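Local coordinates for uncharacterized protein (Bacillus subtilis, PDB 5DQV) that probably hydrolyses nucleotides to release pyrophosphate, as a metal-dependent pyrophosphohydrolase of the HD-domain family, at residues A[33-36]-A[37-41]. Numbering follows the deposited sequence.
Sequences WLHI and SRVAD. With NI (nickel (II) ion), chain C.
The first histidine of the HD metal site, His35, sits in the opening turns of helix 33-50, where Val39, one turn on, meets its imidazole over a face, while NH2 of Arg38 stands near the ring edge with the guanidinium plane turned 63° from the imidazole. NE2 of His35 binds the nickel ion at 2.2 Å. Imidazole suits this role because its two nitrogens point apart, and ND1 of His35 hydrogen-bonds to Asp133. The ring swings out with CG anti to the backbone N (chi1 166°), and Val39 lays CG2 over one face, 3.8 Å from the centroid of the His35 ring, a CH-pi contact that suits a branched aliphatic. His64, Asp65 and Asp130 complete the H...HD...D set that defines this all-helical domain. Arg38 bends at chi3 (-55°) and folds back along the helix, one face of its guanidinium lying over the backbone of Leu34 and His35; NH2 of Arg38 comes 3.4 Å from CA of His35. NE of Arg38 forms a salt bridge with Asp133, and NH1 hydrogen-bonds to Tyr155 of the second subunit, so Arg38 links the subunit interface to Asp133, the residue that holds ND1 of His35. A leucine in its place would probably lose the salt bridge to Asp133 and the hydrogen bond to Tyr155 of the second subunit. Beneath these side chains the alpha-helical ladder is regular, with N of Val39 donating to O of His35 at 2.9 Å. The indole of Trp33 takes CB of the small Ser37 over one face, CZ2 of Trp33 lying 4.1 Å from it.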
ATOM      1  N   TRP A  33      -5.827  14.834  -6.522  1.00 30.19           N
ATOM      2  CA  TRP A  33      -5.063  15.957  -6.956  1.00 29.08           C
ATOM      3  C   TRP A  33      -3.581  15.571  -6.971  1.00 27.69           C
ATOM      4  O   TRP A  33      -2.857  15.945  -7.892  1.00 25.81           O
ATOM      5  CB  TRP A  33      -5.344  17.253  -6.120  1.00 29.54           C
ATOM      6  CG  TRP A  33      -4.324  18.275  -6.418  1.00 30.09           C
ATOM      7  CD1 TRP A  33      -3.350  18.714  -5.575  1.00 34.61           C
ATOM      8  CD2 TRP A  33      -4.067  18.917  -7.686  1.00 30.06           C
ATOM      9  NE1 TRP A  33      -2.519  19.604  -6.219  1.00 33.82           N
ATOM     10  CE2 TRP A  33      -2.952  19.767  -7.507  1.00 33.07           C
ATOM     11  CE3 TRP A  33      -4.705  18.905  -8.927  1.00 27.89           C
ATOM     12  CZ2 TRP A  33      -2.427  20.560  -8.542  1.00 33.47           C
ATOM     13  CZ3 TRP A  33      -4.198  19.688  -9.947  1.00 28.73           C
ATOM     14  CH2 TRP A  33      -3.064  20.501  -9.761  1.00 31.67           C
ATOM     15  N   LEU A  34      -3.143  14.805  -5.982  1.00 29.35           N
ATOM     16  CA  LEU A  34      -1.730  14.432  -5.901  1.00 29.68           C
ATOM     17  C   LEU A  34      -1.289  13.637  -7.150  1.00 27.64           C
ATOM     18  O   LEU A  34      -0.247  13.921  -7.721  1.00 26.45           O
ATOM     19  CB  LEU A  34      -1.447  13.674  -4.614  1.00 33.27           C
ATOM     20  CG  LEU A  34      -1.706  14.537  -3.348  1.00 36.68           C
ATOM     21  CD1 LEU A  34      -1.322  13.802  -2.056  1.00 39.61           C
ATOM     22  CD2 LEU A  34      -0.940  15.843  -3.484  1.00 37.29           C
ATOM     23  N   HIS A  35      -2.131  12.690  -7.569  1.00 26.33           N
ATOM     24  CA  HIS A  35      -1.907  11.899  -8.775  1.00 25.50           C
ATOM     25  C   HIS A  35      -1.804  12.839  -9.971  1.00 23.77           C
ATOM     26  O   HIS A  35      -0.853  12.777 -10.751  1.00 22.39           O
ATOM     27  CB  HIS A  35      -3.047  10.858  -8.965  1.00 25.35           C
ATOM     28  CG  HIS A  35      -3.063  10.248 -10.330  1.00 23.82           C
ATOM     29  ND1 HIS A  35      -2.064   9.419 -10.779  1.00 24.21           N
ATOM     30  CD2 HIS A  35      -3.910  10.410 -11.371  1.00 23.66           C
ATOM     31  CE1 HIS A  35      -2.329   9.049 -12.020  1.00 25.56           C
ATOM     32  NE2 HIS A  35      -3.443   9.643 -12.402  1.00 21.33           N
ATOM     33  N   ILE A  36      -2.792  13.730 -10.122  1.00 22.96           N
ATOM     34  CA  ILE A  36      -2.808  14.631 -11.258  1.00 22.25           C
ATOM     35  C   ILE A  36      -1.556  15.509 -11.286  1.00 22.49           C
ATOM     36  O   ILE A  36      -0.920  15.628 -12.298  1.00 21.67           O
ATOM     37  CB  ILE A  36      -4.100  15.465 -11.266  1.00 23.70           C
ATOM     38  CG1 ILE A  36      -5.256  14.550 -11.693  1.00 25.70           C
ATOM     39  CG2 ILE A  36      -3.914  16.661 -12.186  1.00 22.51           C
ATOM     40  CD1 ILE A  36      -6.592  15.166 -11.353  1.00 31.63           C
ATOM     41  N   SER A  37      -1.140  16.040 -10.139  1.00 24.08           N
ATOM     42  CA  SER A  37       0.055  16.888 -10.097  1.00 25.90           C
ATOM     43  C   SER A  37       1.301  16.133 -10.538  1.00 25.39           C
ATOM     44  O   SER A  37       2.140  16.649 -11.320  1.00 24.15           O
ATOM     45  CB  SER A  37       0.227  17.502  -8.698  1.00 28.78           C
ATOM     46  OG  SER A  37       1.528  18.106  -8.557  1.00 33.96           O
ATOM     47  N   ARG A  38       1.430  14.887 -10.077  1.00 24.84           N
ATOM     48  CA  ARG A  38       2.580  14.070 -10.451  1.00 23.88           C
ATOM     49  C   ARG A  38       2.553  13.782 -11.951  1.00 22.26           C
ATOM     50  O   ARG A  38       3.592  13.825 -12.643  1.00 21.03           O
ATOM     51  CB  ARG A  38       2.629  12.734  -9.653  1.00 25.37           C
ATOM     52  CG  ARG A  38       2.892  12.870  -8.173  1.00 26.80           C
ATOM     53  CD  ARG A  38       3.136  11.531  -7.478  1.00 26.42           C
ATOM     54  NE  ARG A  38       2.040  10.591  -7.700  1.00 23.07           N
ATOM     55  CZ  ARG A  38       0.993  10.400  -6.927  1.00 25.93           C
ATOM     56  NH1 ARG A  38       0.776  11.136  -5.864  1.00 32.77           N
ATOM     57  NH2 ARG A  38       0.087   9.518  -7.282  1.00 29.89           N
ATOM     58  N   VAL A  39       1.380  13.424 -12.457  1.00 20.76           N
ATOM     59  CA  VAL A  39       1.247  13.118 -13.876  1.00 19.18           C
ATOM     60  C   VAL A  39       1.544  14.316 -14.763  1.00 19.59           C
ATOM     61  O   VAL A  39       2.261  14.165 -15.743  1.00 19.22           O
ATOM     62  CB  VAL A  39      -0.082  12.474 -14.205  1.00 17.66           C
ATOM     63  CG1 VAL A  39      -0.277  12.385 -15.742  1.00 16.57           C
ATOM     64  CG2 VAL A  39      -0.189  11.186 -13.507  1.00 19.80           C
ATOM     65  N   ALA A  40       1.079  15.526 -14.373  1.00 20.09           N
ATOM     66  CA  ALA A  40       1.396  16.717 -15.105  1.00 20.16           C
ATOM     67  C   ALA A  40       2.908  17.017 -15.131  1.00 21.44           C
ATOM     68  O   ALA A  40       3.459  17.267 -16.219  1.00 20.79           O
ATOM     69  CB  ALA A  40       0.618  17.913 -14.586  1.00 20.91           C
ATOM     70  N   ASP A  41       3.600  16.860 -14.007  1.00 21.67           N
ATOM     71  CA  ASP A  41       5.060  17.088 -13.990  1.00 25.00           C
ATOM     72  C   ASP A  41       5.793  16.072 -14.875  1.00 24.38           C
ATOM     73  O   ASP A  41       6.688  16.397 -15.655  1.00 24.10           O
ATOM     74  CB  ASP A  41       5.641  16.985 -12.552  1.00 26.39           C
ATOM     75  CG  ASP A  41       5.238  18.114 -11.697  1.00 31.49           C
ATOM     76  OD1 ASP A  41       4.644  19.083 -12.220  1.00 32.76           O
ATOM     77  OD2 ASP A  41       5.483  18.019 -10.482  1.00 35.34           O
TER
HETATM   78 NI    NI C 301      -4.641   9.226 -14.159  1.00 29.58          NI